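Local coordinates for peptidase M16 inactive domain family protein (Pseudomonas fluorescens, PDB 3GWB) that is probably a catalytically inactive member of the M16 zinc-peptidase family whose precise role is unknown, at residues L40-G45 and K190-G195; A194-I199 and G224-K229; T318-S323 and P420-K425. All blocks are in the same frame, centred on the assembly; numbering follows the deposited sequence.

Contact 1 of 3, residues L40-G45 and K190-G195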
ATOM      1  N   LEU A  40     -17.908  -0.571 -10.420  1.00 10.98           N
ATOM      2  CA  LEU A  40     -18.377  -1.618 -11.324  1.00  9.56           C
ATOM      3  C   LEU A  40     -17.842  -2.944 -10.818  1.00  9.83           C
ATOM      4  O   LEU A  40     -16.638  -3.116 -10.634  1.00 10.98           O
ATOM      5  CB  LEU A  40     -17.876  -1.368 -12.750  1.00 11.89           C
ATOM      6  CG  LEU A  40     -18.643  -0.405 -13.665  1.00 16.60           C
ATOM      7  CD1 LEU A  40     -18.993   0.883 -12.938  1.00 17.56           C
ATOM      8  CD2 LEU A  40     -17.796  -0.123 -14.901  1.00 15.70           C
ATOM      9  N   ILE A  41     -18.748  -3.880 -10.578  1.00  8.57           N
ATOM     10  CA  ILE A  41     -18.355  -5.189 -10.099  1.00  8.89           C
ATOM     11  C   ILE A  41     -18.697  -6.206 -11.174  1.00  8.96           C
ATOM     12  O   ILE A  41     -19.867  -6.375 -11.510  1.00  6.92           O
ATOM     13  CB  ILE A  41     -19.105  -5.570  -8.791  1.00  9.36           C
ATOM     14  CG1 ILE A  41     -18.837  -4.538  -7.688  1.00 13.41           C
ATOM     15  CG2 ILE A  41     -18.618  -6.916  -8.306  1.00 10.30           C
ATOM     16  CD1 ILE A  41     -19.439  -3.166  -7.950  1.00 16.68           C
ATOM     17  N   PHE A  42     -17.680  -6.865 -11.724  1.00  7.94           N
ATOM     18  CA  PHE A  42     -17.872  -7.872 -12.766  1.00  7.30           C
ATOM     19  C   PHE A  42     -17.622  -9.256 -12.192  1.00  7.70           C
ATOM     20  O   PHE A  42     -16.795  -9.419 -11.298  1.00  9.51           O
ATOM     21  CB  PHE A  42     -16.865  -7.690 -13.919  1.00  7.59           C
ATOM     22  CG  PHE A  42     -16.943  -6.358 -14.611  1.00  7.84           C
ATOM     23  CD1 PHE A  42     -17.628  -6.228 -15.801  1.00  5.39           C
ATOM     24  CD2 PHE A  42     -16.303  -5.238 -14.073  1.00  8.49           C
ATOM     25  CE1 PHE A  42     -17.680  -5.009 -16.460  1.00  7.03           C
ATOM     26  CE2 PHE A  42     -16.352  -4.008 -14.728  1.00  7.97           C
ATOM     27  CZ  PHE A  42     -17.042  -3.894 -15.922  1.00  5.59           C
ATOM     28  N   ALA A  43     -18.343 -10.249 -12.701  1.00  8.08           N
ATOM     29  CA  ALA A  43     -18.113 -11.632 -12.293  1.00  9.87           C
ATOM     30  C   ALA A  43     -16.939 -12.042 -13.187  1.00 10.59           C
ATOM     31  O   ALA A  43     -17.083 -12.871 -14.097  1.00 11.46           O
ATOM     32  CB  ALA A  43     -19.334 -12.485 -12.595  1.00  8.75           C
ATOM     33  N   ALA A  44     -15.784 -11.428 -12.933  1.00 10.41           N
ATOM     34  CA  ALA A  44     -14.566 -11.667 -13.708  1.00 10.17           C
ATOM     35  C   ALA A  44     -13.332 -11.919 -12.837  1.00 12.17           C
ATOM     36  O   ALA A  44     -12.242 -11.416 -13.126  1.00 11.73           O
ATOM     37  CB  ALA A  44     -14.305 -10.476 -14.627  1.00 10.02           C
ATOM     38  N   GLY A  45     -13.504 -12.689 -11.769  1.00 11.98           N
ATOM     39  CA  GLY A  45     -12.383 -13.002 -10.897  1.00 10.39           C
ATOM     40  C   GLY A  45     -11.651 -14.234 -11.389  1.00 11.96           C
ATOM     41  O   GLY A  45     -11.982 -14.777 -12.438  1.00  8.99           O
ATOM     42  N   LYS A 190     -15.938 -11.488 -22.906  1.00 10.97           N
ATOM     43  CA  LYS A 190     -16.807 -12.417 -22.198  1.00 12.55           C
ATOM     44  C   LYS A 190     -17.127 -12.016 -20.755  1.00 12.24           C
ATOM     45  O   LYS A 190     -18.289 -11.995 -20.348  1.00 12.80           O
ATOM     46  CB  LYS A 190     -16.157 -13.805 -22.189  1.00 15.16           C
ATOM     47  CG  LYS A 190     -16.867 -14.833 -21.319  1.00 15.78           C
ATOM     48  CD  LYS A 190     -16.272 -16.238 -21.495  1.00 19.15           C
ATOM     49  CE  LYS A 190     -14.875 -16.357 -20.914  1.00 18.80           C
ATOM     50  NZ  LYS A 190     -14.896 -16.158 -19.434  1.00 22.48           N
ATOM     51  N   ALA A 191     -16.088 -11.700 -19.988  1.00 11.17           N
ATOM     52  CA  ALA A 191     -16.246 -11.366 -18.574  1.00  9.01           C
ATOM     53  C   ALA A 191     -16.598  -9.920 -18.261  1.00  8.72           C
ATOM     54  O   ALA A 191     -17.165  -9.628 -17.206  1.00  5.99           O
ATOM     55  CB  ALA A 191     -14.980 -11.775 -17.813  1.00  8.91           C
ATOM     56  N   TYR A 192     -16.260  -9.002 -19.155  1.00  7.75           N
ATOM     57  CA  TYR A 192     -16.588  -7.609 -18.903  1.00  7.16           C
ATOM     58  C   TYR A 192     -17.834  -7.163 -19.658  1.00  7.76           C
ATOM     59  O   TYR A 192     -18.110  -5.970 -19.791  1.00  7.21           O
ATOM     60  CB  TYR A 192     -15.387  -6.717 -19.228  1.00  7.18           C
ATOM     61  CG  TYR A 192     -14.315  -6.778 -18.149  1.00  8.92           C
ATOM     62  CD1 TYR A 192     -13.540  -7.928 -17.976  1.00  5.65           C
ATOM     63  CD2 TYR A 192     -14.121  -5.717 -17.269  1.00  7.49           C
ATOM     64  CE1 TYR A 192     -12.605  -8.019 -16.953  1.00  8.45           C
ATOM     65  CE2 TYR A 192     -13.181  -5.798 -16.234  1.00  8.33           C
ATOM     66  CZ  TYR A 192     -12.431  -6.954 -16.086  1.00  9.92           C
ATOM     67  OH  TYR A 192     -11.519  -7.046 -15.063  1.00 10.29           O
ATOM     68  N   ALA A 193     -18.599  -8.136 -20.146  1.00  7.39           N
ATOM     69  CA  ALA A 193     -19.836  -7.848 -20.867  1.00 10.09           C
ATOM     70  C   ALA A 193     -20.810  -7.143 -19.914  1.00 10.00           C
ATOM     71  O   ALA A 193     -20.842  -7.424 -18.713  1.00  9.24           O
ATOM     72  CB  ALA A 193     -20.451  -9.149 -21.405  1.00  9.10           C
ATOM     73  N   ALA A 194     -21.592  -6.218 -20.453  1.00 11.18           N
ATOM     74  CA  ALA A 194     -22.550  -5.454 -19.664  1.00 11.68           C
ATOM     75  C   ALA A 194     -23.504  -6.318 -18.840  1.00 12.46           C
ATOM     76  O   ALA A 194     -23.853  -5.969 -17.713  1.00 14.08           O
ATOM     77  CB  ALA A 194     -23.335  -4.532 -20.579  1.00 10.17           C
ATOM     78  N   GLY A 195     -23.934  -7.444 -19.398  1.00 13.50           N
ATOM     79  CA  GLY A 195     -24.840  -8.308 -18.662  1.00 12.38           C
ATOM     80  C   GLY A 195     -24.178  -8.990 -17.475  1.00 13.12           C
ATOM     81  O   GLY A 195     -24.858  -9.592 -16.644  1.00 14.86           O
TER
HETATM   82  O   HOH W   1     -10.743  -9.531 -14.612  1.00 13.34           O

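Contact 2 of 3, residues A194-I199 and G224-K229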
ATOM      1  N   ALA A 194     -21.592  -6.218 -20.453  1.00 11.18           N
ATOM      2  CA  ALA A 194     -22.550  -5.454 -19.664  1.00 11.68           C
ATOM      3  C   ALA A 194     -23.504  -6.318 -18.840  1.00 12.46           C
ATOM      4  O   ALA A 194     -23.853  -5.969 -17.713  1.00 14.08           O
ATOM      5  CB  ALA A 194     -23.335  -4.532 -20.579  1.00 10.17           C
ATOM      6  N   GLY A 195     -23.934  -7.444 -19.398  1.00 13.50           N
ATOM      7  CA  GLY A 195     -24.840  -8.308 -18.662  1.00 12.38           C
ATOM      8  C   GLY A 195     -24.178  -8.990 -17.475  1.00 13.12           C
ATOM      9  O   GLY A 195     -24.858  -9.592 -16.644  1.00 14.86           O
ATOM     10  N   ASN A 196     -22.854  -8.879 -17.386  1.00  9.62           N
ATOM     11  CA  ASN A 196     -22.080  -9.513 -16.315  1.00 10.21           C
ATOM     12  C   ASN A 196     -21.567  -8.520 -15.271  1.00 10.70           C
ATOM     13  O   ASN A 196     -20.686  -8.849 -14.474  1.00 13.08           O
ATOM     14  CB  ASN A 196     -20.885 -10.256 -16.938  1.00  9.97           C
ATOM     15  CG  ASN A 196     -20.290 -11.296 -16.013  1.00 11.82           C
ATOM     16  OD1 ASN A 196     -21.007 -12.129 -15.463  1.00 12.78           O
ATOM     17  ND2 ASN A 196     -18.965 -11.267 -15.852  1.00  9.64           N
ATOM     18  N   VAL A 197     -22.115  -7.311 -15.267  1.00  8.91           N
ATOM     19  CA  VAL A 197     -21.652  -6.302 -14.321  1.00  8.73           C
ATOM     20  C   VAL A 197     -22.722  -5.705 -13.413  1.00  9.23           C
ATOM     21  O   VAL A 197     -23.911  -5.673 -13.748  1.00  9.27           O
ATOM     22  CB  VAL A 197     -20.968  -5.130 -15.069  1.00  8.60           C
ATOM     23  CG1 VAL A 197     -22.034  -4.246 -15.723  1.00  5.40           C
ATOM     24  CG2 VAL A 197     -20.088  -4.317 -14.097  1.00  6.03           C
ATOM     25  N   VAL A 198     -22.280  -5.243 -12.250  1.00  7.75           N
ATOM     26  CA  VAL A 198     -23.148  -4.573 -11.291  1.00  7.80           C
ATOM     27  C   VAL A 198     -22.642  -3.137 -11.251  1.00  7.72           C
ATOM     28  O   VAL A 198     -21.450  -2.915 -11.085  1.00  7.98           O
ATOM     29  CB  VAL A 198     -23.022  -5.158  -9.869  1.00  8.98           C
ATOM     30  CG1 VAL A 198     -23.800  -4.281  -8.881  1.00  7.82           C
ATOM     31  CG2 VAL A 198     -23.566  -6.582  -9.844  1.00  7.49           C
ATOM     32  N   ILE A 199     -23.540  -2.174 -11.403  1.00  8.03           N
ATOM     33  CA  ILE A 199     -23.162  -0.762 -11.397  1.00  9.25           C
ATOM     34  C   ILE A 199     -23.659  -0.103 -10.118  1.00  7.24           C
ATOM     35  O   ILE A 199     -24.861   0.037  -9.920  1.00  9.52           O
ATOM     36  CB  ILE A 199     -23.769  -0.033 -12.619  1.00  8.58           C
ATOM     37  CG1 ILE A 199     -23.215  -0.641 -13.905  1.00  9.08           C
ATOM     38  CG2 ILE A 199     -23.462   1.453 -12.563  1.00 10.32           C
ATOM     39  CD1 ILE A 199     -23.953  -0.184 -15.144  1.00 10.96           C
ATOM     40  N   GLY A 224     -23.102  -8.621 -23.893  1.00 14.92           N
ATOM     41  CA  GLY A 224     -23.056 -10.046 -23.595  1.00 15.21           C
ATOM     42  C   GLY A 224     -23.801 -10.396 -22.319  1.00 14.85           C
ATOM     43  O   GLY A 224     -24.081  -9.522 -21.508  1.00 13.57           O
ATOM     44  N   PRO A 225     -24.115 -11.677 -22.100  1.00 13.04           N
ATOM     45  CA  PRO A 225     -24.839 -12.072 -20.894  1.00 13.22           C
ATOM     46  C   PRO A 225     -23.941 -12.292 -19.680  1.00 13.30           C
ATOM     47  O   PRO A 225     -22.713 -12.237 -19.776  1.00 11.18           O
ATOM     48  CB  PRO A 225     -25.525 -13.357 -21.333  1.00 14.63           C
ATOM     49  CG  PRO A 225     -24.459 -13.986 -22.181  1.00 13.08           C
ATOM     50  CD  PRO A 225     -23.956 -12.821 -23.016  1.00 13.98           C
ATOM     51  N   ALA A 226     -24.573 -12.540 -18.540  1.00 12.40           N
ATOM     52  CA  ALA A 226     -23.856 -12.806 -17.308  1.00 12.80           C
ATOM     53  C   ALA A 226     -23.303 -14.219 -17.421  1.00 14.57           C
ATOM     54  O   ALA A 226     -23.906 -15.073 -18.076  1.00 13.71           O
ATOM     55  CB  ALA A 226     -24.801 -12.719 -16.135  1.00 14.00           C
ATOM     56  N   LEU A 227     -22.157 -14.462 -16.795  1.00 12.77           N
ATOM     57  CA  LEU A 227     -21.555 -15.784 -16.823  1.00 15.48           C
ATOM     58  C   LEU A 227     -22.276 -16.633 -15.788  1.00 17.21           C
ATOM     59  O   LEU A 227     -22.870 -16.099 -14.853  1.00 16.87           O
ATOM     60  CB  LEU A 227     -20.062 -15.698 -16.498  1.00 12.81           C
ATOM     61  CG  LEU A 227     -19.234 -14.886 -17.501  1.00 10.64           C
ATOM     62  CD1 LEU A 227     -17.774 -14.905 -17.087  1.00 10.82           C
ATOM     63  CD2 LEU A 227     -19.411 -15.457 -18.906  1.00 12.47           C
ATOM     64  N   ALA A 228     -22.233 -17.951 -15.958  1.00 19.11           N
ATOM     65  CA  ALA A 228     -22.893 -18.852 -15.023  1.00 22.54           C
ATOM     66  C   ALA A 228     -22.181 -18.839 -13.678  1.00 23.64           C
ATOM     67  O   ALA A 228     -20.967 -18.645 -13.605  1.00 24.65           O
ATOM     68  CB  ALA A 228     -22.918 -20.264 -15.586  1.00 23.54           C
ATOM     69  N   LYS A 229     -22.943 -19.046 -12.612  1.00 25.11           N
ATOM     70  CA  LYS A 229     -22.370 -19.055 -11.275  1.00 26.96           C
ATOM     71  C   LYS A 229     -21.558 -20.319 -11.041  1.00 26.67           C
ATOM     72  O   LYS A 229     -21.852 -21.373 -11.609  1.00 25.64           O
ATOM     73  CB  LYS A 229     -23.479 -18.939 -10.232  1.00 29.13           C
ATOM     74  CG  LYS A 229     -24.208 -17.607 -10.280  1.00 32.39           C
ATOM     75  CD  LYS A 229     -25.301 -17.532  -9.231  1.00 35.37           C
ATOM     76  CE  LYS A 229     -25.968 -16.169  -9.242  1.00 35.55           C
ATOM     77  NZ  LYS A 229     -27.013 -16.082  -8.191  1.00 38.71           N
TER
HETATM   78  O   HOH W   2     -22.280 -13.422 -12.990  1.00 34.31           O

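Contact 3 of 3, residues T318-S323 and P420-K425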
ATOM      1  N   THR A 318       4.345 -17.535  15.349  1.00 20.22           N
ATOM      2  CA  THR A 318       4.933 -17.686  16.674  1.00 21.24           C
ATOM      3  C   THR A 318       6.357 -18.199  16.544  1.00 20.27           C
ATOM      4  O   THR A 318       6.793 -18.574  15.457  1.00 18.92           O
ATOM      5  CB  THR A 318       4.154 -18.710  17.529  1.00 23.36           C
ATOM      6  OG1 THR A 318       4.166 -19.985  16.877  1.00 23.91           O
ATOM      7  CG2 THR A 318       2.714 -18.265  17.725  1.00 25.81           C
ATOM      8  N   ARG A 319       7.080 -18.212  17.660  1.00 20.99           N
ATOM      9  CA  ARG A 319       8.445 -18.713  17.665  1.00 21.26           C
ATOM     10  C   ARG A 319       8.354 -20.191  17.292  1.00 19.47           C
ATOM     11  O   ARG A 319       7.460 -20.898  17.759  1.00 18.35           O
ATOM     12  CB  ARG A 319       9.063 -18.564  19.056  1.00 25.47           C
ATOM     13  CG  ARG A 319       8.898 -17.182  19.663  1.00 31.09           C
ATOM     14  CD  ARG A 319       9.688 -17.040  20.957  1.00 36.45           C
ATOM     15  NE  ARG A 319      11.116 -16.844  20.706  1.00 41.52           N
ATOM     16  CZ  ARG A 319      11.623 -15.770  20.105  1.00 44.29           C
ATOM     17  NH1 ARG A 319      10.821 -14.794  19.695  1.00 45.60           N
ATOM     18  NH2 ARG A 319      12.933 -15.670  19.912  1.00 45.33           N
ATOM     19  N   ALA A 320       9.275 -20.646  16.446  1.00 18.50           N
ATOM     20  CA  ALA A 320       9.300 -22.031  15.988  1.00 19.35           C
ATOM     21  C   ALA A 320       9.220 -23.048  17.123  1.00 20.45           C
ATOM     22  O   ALA A 320       8.517 -24.056  17.019  1.00 19.18           O
ATOM     23  CB  ALA A 320      10.558 -22.277  15.158  1.00 18.68           C
ATOM     24  N   GLU A 321       9.939 -22.780  18.206  1.00 22.73           N
ATOM     25  CA  GLU A 321       9.962 -23.679  19.351  1.00 25.91           C
ATOM     26  C   GLU A 321       8.661 -23.689  20.148  1.00 26.17           C
ATOM     27  O   GLU A 321       8.476 -24.531  21.023  1.00 26.48           O
ATOM     28  CB  GLU A 321      11.125 -23.318  20.279  1.00 28.09           C
ATOM     29  CG  GLU A 321      11.229 -21.836  20.581  1.00 36.24           C
ATOM     30  CD  GLU A 321      12.211 -21.534  21.697  1.00 40.79           C
ATOM     31  OE1 GLU A 321      13.329 -22.096  21.675  1.00 43.89           O
ATOM     32  OE2 GLU A 321      11.868 -20.728  22.592  1.00 45.25           O
HETATM   33  N   MSE A 322       7.761 -22.758  19.848  1.00 25.83           N
HETATM   34  CA  MSE A 322       6.485 -22.695  20.557  1.00 25.94           C
HETATM   35  C   MSE A 322       5.297 -23.090  19.674  1.00 23.45           C
HETATM   36  O   MSE A 322       4.170 -23.189  20.155  1.00 23.13           O
HETATM   37  CB  MSE A 322       6.255 -21.277  21.097  1.00 26.95           C
HETATM   38  CG  MSE A 322       7.323 -20.781  22.067  1.00 30.95           C
HETATM   39 SE   MSE A 322       7.334 -21.645  23.665  1.00 33.19          SE
HETATM   40  CE  MSE A 322       8.508 -22.909  23.351  1.00 34.05           C
ATOM     41  N   SER A 323       5.562 -23.328  18.391  1.00 22.28           N
ATOM     42  CA  SER A 323       4.523 -23.666  17.417  1.00 19.87           C
ATOM     43  C   SER A 323       3.690 -24.894  17.751  1.00 19.84           C
ATOM     44  O   SER A 323       2.466 -24.882  17.620  1.00 16.50           O
ATOM     45  CB  SER A 323       5.150 -23.855  16.038  1.00 19.38           C
ATOM     46  OG  SER A 323       6.012 -24.978  16.027  1.00 20.73           O
ATOM     47  N   PRO A 420      10.500 -24.193  10.395  1.00 17.46           N
ATOM     48  CA  PRO A 420      11.522 -25.226  10.581  1.00 18.25           C
ATOM     49  C   PRO A 420      11.067 -26.293  11.565  1.00 19.34           C
ATOM     50  O   PRO A 420      10.197 -26.039  12.404  1.00 18.24           O
ATOM     51  CB  PRO A 420      12.691 -24.435  11.135  1.00 17.20           C
ATOM     52  CG  PRO A 420      11.984 -23.477  12.047  1.00 17.18           C
ATOM     53  CD  PRO A 420      10.819 -22.999  11.197  1.00 16.71           C
ATOM     54  N   THR A 421      11.660 -27.479  11.470  1.00 19.82           N
ATOM     55  CA  THR A 421      11.330 -28.562  12.389  1.00 22.36           C
ATOM     56  C   THR A 421      12.345 -28.477  13.517  1.00 21.88           C
ATOM     57  O   THR A 421      13.501 -28.846  13.344  1.00 22.28           O
ATOM     58  CB  THR A 421      11.427 -29.935  11.701  1.00 23.40           C
ATOM     59  OG1 THR A 421      10.424 -30.017  10.680  1.00 26.74           O
ATOM     60  CG2 THR A 421      11.200 -31.058  12.704  1.00 24.71           C
ATOM     61  N   VAL A 422      11.909 -27.971  14.668  1.00 22.01           N
ATOM     62  CA  VAL A 422      12.801 -27.799  15.812  1.00 21.92           C
ATOM     63  C   VAL A 422      12.241 -28.342  17.121  1.00 22.70           C
ATOM     64  O   VAL A 422      11.035 -28.551  17.255  1.00 21.41           O
ATOM     65  CB  VAL A 422      13.129 -26.307  16.020  1.00 23.52           C
ATOM     66  CG1 VAL A 422      13.912 -25.772  14.835  1.00 22.83           C
ATOM     67  CG2 VAL A 422      11.843 -25.515  16.186  1.00 21.61           C
ATOM     68  N   ALA A 423      13.131 -28.556  18.087  1.00 24.16           N
ATOM     69  CA  ALA A 423      12.746 -29.065  19.399  1.00 26.79           C
ATOM     70  C   ALA A 423      11.792 -28.095  20.094  1.00 28.72           C
ATOM     71  O   ALA A 423      12.024 -26.884  20.108  1.00 30.02           O
ATOM     72  CB  ALA A 423      13.990 -29.283  20.253  1.00 26.59           C
ATOM     73  N   GLN A 424      10.726 -28.638  20.672  1.00 30.79           N
ATOM     74  CA  GLN A 424       9.711 -27.849  21.370  1.00 35.02           C
ATOM     75  C   GLN A 424      10.204 -27.445  22.758  1.00 35.61           C
ATOM     76  O   GLN A 424      10.672 -28.286  23.514  1.00 35.66           O
ATOM     77  CB  GLN A 424       8.425 -28.665  21.509  1.00 36.95           C
ATOM     78  CG  GLN A 424       8.079 -29.520  20.291  1.00 40.98           C
ATOM     79  CD  GLN A 424       8.830 -30.844  20.241  1.00 44.61           C
ATOM     80  OE1 GLN A 424      10.032 -30.905  20.503  1.00 45.20           O
ATOM     81  NE2 GLN A 424       8.120 -31.913  19.882  1.00 43.11           N
ATOM     82  N   LYS A 425      10.083 -26.167  23.105  1.00 38.40           N
ATOM     83  CA  LYS A 425      10.547 -25.702  24.412  1.00 40.09           C
ATOM     84  C   LYS A 425       9.475 -25.500  25.497  1.00 41.23           C
ATOM     85  O   LYS A 425       9.752 -24.895  26.537  1.00 40.54           O
ATOM     86  CB  LYS A 425      11.345 -24.400  24.260  1.00 41.09           C
ATOM     87  CG  LYS A 425      12.183 -24.053  25.492  1.00 42.24           C
ATOM     88  CD  LYS A 425      12.311 -22.546  25.716  1.00 43.74           C
ATOM     89  CE  LYS A 425      13.301 -21.895  24.764  1.00 44.01           C
ATOM     90  NZ  LYS A 425      13.405 -20.423  25.008  1.00 43.76           N
TER

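Contact 1 of 3, residues L40-G45 and K190-G195
Phe42 and Tyr192 bring the two backbones together where each leaves its regular structure, their CA atoms 6.3 Å apart. Residues 40-42 end a strand, and the chain then folds over Ala43 in an inverse gamma turn that carries Ala44 closer still, 5.2 Å from Ala191 between CA atoms. On the other side, helix 181-191 has just ended, Tyr192 being the first residue to leave helical angles. The Phe42 side chain points at this helix end and puts one face of its ring under Tyr192 CD2, which hovers over the ring centre 3.7 Å from Phe42 CZ. The planes meet obliquely at 37°, with centroids 4.4 Å apart. Phe42 CG lies beside its own backbone N (chi1 -60°), which tips the ring beneath the tyrosine. Small residues suit the next step: the methyl CB of Ala44 rests on Ala191 CB at 3.5 Å and against Tyr192 CE1 at 3.8 Å. Tyrosine fits because its far end is polar: the OH gives its proton to a water 2.6 Å from Tyr192 OH, which in turn donates to Ala44 O, and Asn60 also bonds this hydroxyl. His188 stacks on the Tyr192 ring. Such packing of a helix's C-terminal end against a strand end is characteristic of the layered alpha/beta fold of M16 domains, a helical layer covering a mixed sheet.

Contact 2 of 3, residues A194-I199 and G224-K229
The flat group that carries this contact is the Asn196 amide, and Leu227 occupies one of its faces. Leu227 CG sits over that face, 4.0 Å from Asn196 CG, while Leu227 N approaches the oxygen from the same side, 53° out of the carbonyl plane. The resulting bond from Leu227 N to Asn196 OD1 is nevertheless short and nearly straight, 2.9 Å at 172°. A water lying a little to the other side of the plane also donates to OD1, at 3.1 Å from Asn196 OD1, and weakly to Leu227 O. At its opposite end the amide gives ND2 hydrogens to Ala191 O and Ala43 O, so every polar part of this buried group is engaged and its rotation is fixed. With CG swung opposite the backbone N (chi1 -161°), the amide lies between three backbone segments, at Ala43, Ala191 and Leu227. Asparagine suits the place because it can accept and donate at once; replacing it with a leucine would probably leave Leu227 N and the two carbonyl oxygens without their mates. Nearby, Gly195 N makes a weak bond to Gly224 O, 3.0 Å from N to O. Gly195 suits its place, since a CB there would come within 2.3 Å of Gly224 O. Hydrophobic Leu227 complements the amide face, its CD1 4.0 Å from Asn196 ND2. The Asn196 side chain thus bonds the backbone of both neighbouring segments, bridging the turn before strand 197-203 to the long connection from helix 207-220 to strand 239-244, the link joining the two sheet-bearing halves of an M16 chain.

Contact 3 of 3, residues T318-S323 and P420-K425
Lys425 reaches along Glu321, its backbone already fastened by a bond from Lys425 N to Glu321 O (3.1 Å, nearly straight at 166°). Its CB meets the terminal methyl of Met322, a selenomethionine in this crystal, at a tight 3.3 Å to Met322 CE. CG stands opposite the backbone N (chi1 -164°), and bends at the next two torsions lay CD, CE and NZ alongside the glutamate, both side chains pointing the same way. The tip ends in a salt bridge, Lys425 NZ to Glu321 OE2 at 2.9 Å, although that oxygen is modelled too close to Lys425 CE, so the bridge length is less sure. Lysine suits this exposed edge because its chain is long enough to run beside Glu321 and bring the ammonium to the carboxylate. Further back, Ala320 supplies a single methyl, 3.6 Å from Pro420 CG and likewise from Val422 CG2, a size that lets both hydrophobic groups settle against one buried residue. Gln424 CA adds a CH...O contact to Glu321 O. Residues 320-322 link strand 311-319 to helix 323-340, and Ser323 OG bonds Ala320 O. The tail from 420 onward leaves strand 414-419 and wraps round this link, with Thr250 of the intervening strand 249-257 touching both Ala320 and Pro420, and Glu324 of helix 323-340 beside Gln424.

How the contacts relate
From the N terminus, strand 35-42 enters the first sheet and contact 1 closes a large loop, rich in helices, when the chain returns at the end of helix 181-191. Contact 2 begins where contact 1 ends, the two sharing Ala194 and Gly195, and closes a short loop through strand 197-203 and helix 207-220. Their centres lie 5 Å apart and they meet at neighbouring strands 35-42 and 197-203, with Ile41 O close to Val198 N. Contact 3 follows in series, neither nesting nor crossing: about 46 Å from contact 1 between centres, across the chain's centre, it closes a mostly helical loop and ties the tail after strand 414-419 to the junction of strand 311-319 and helix 323-340.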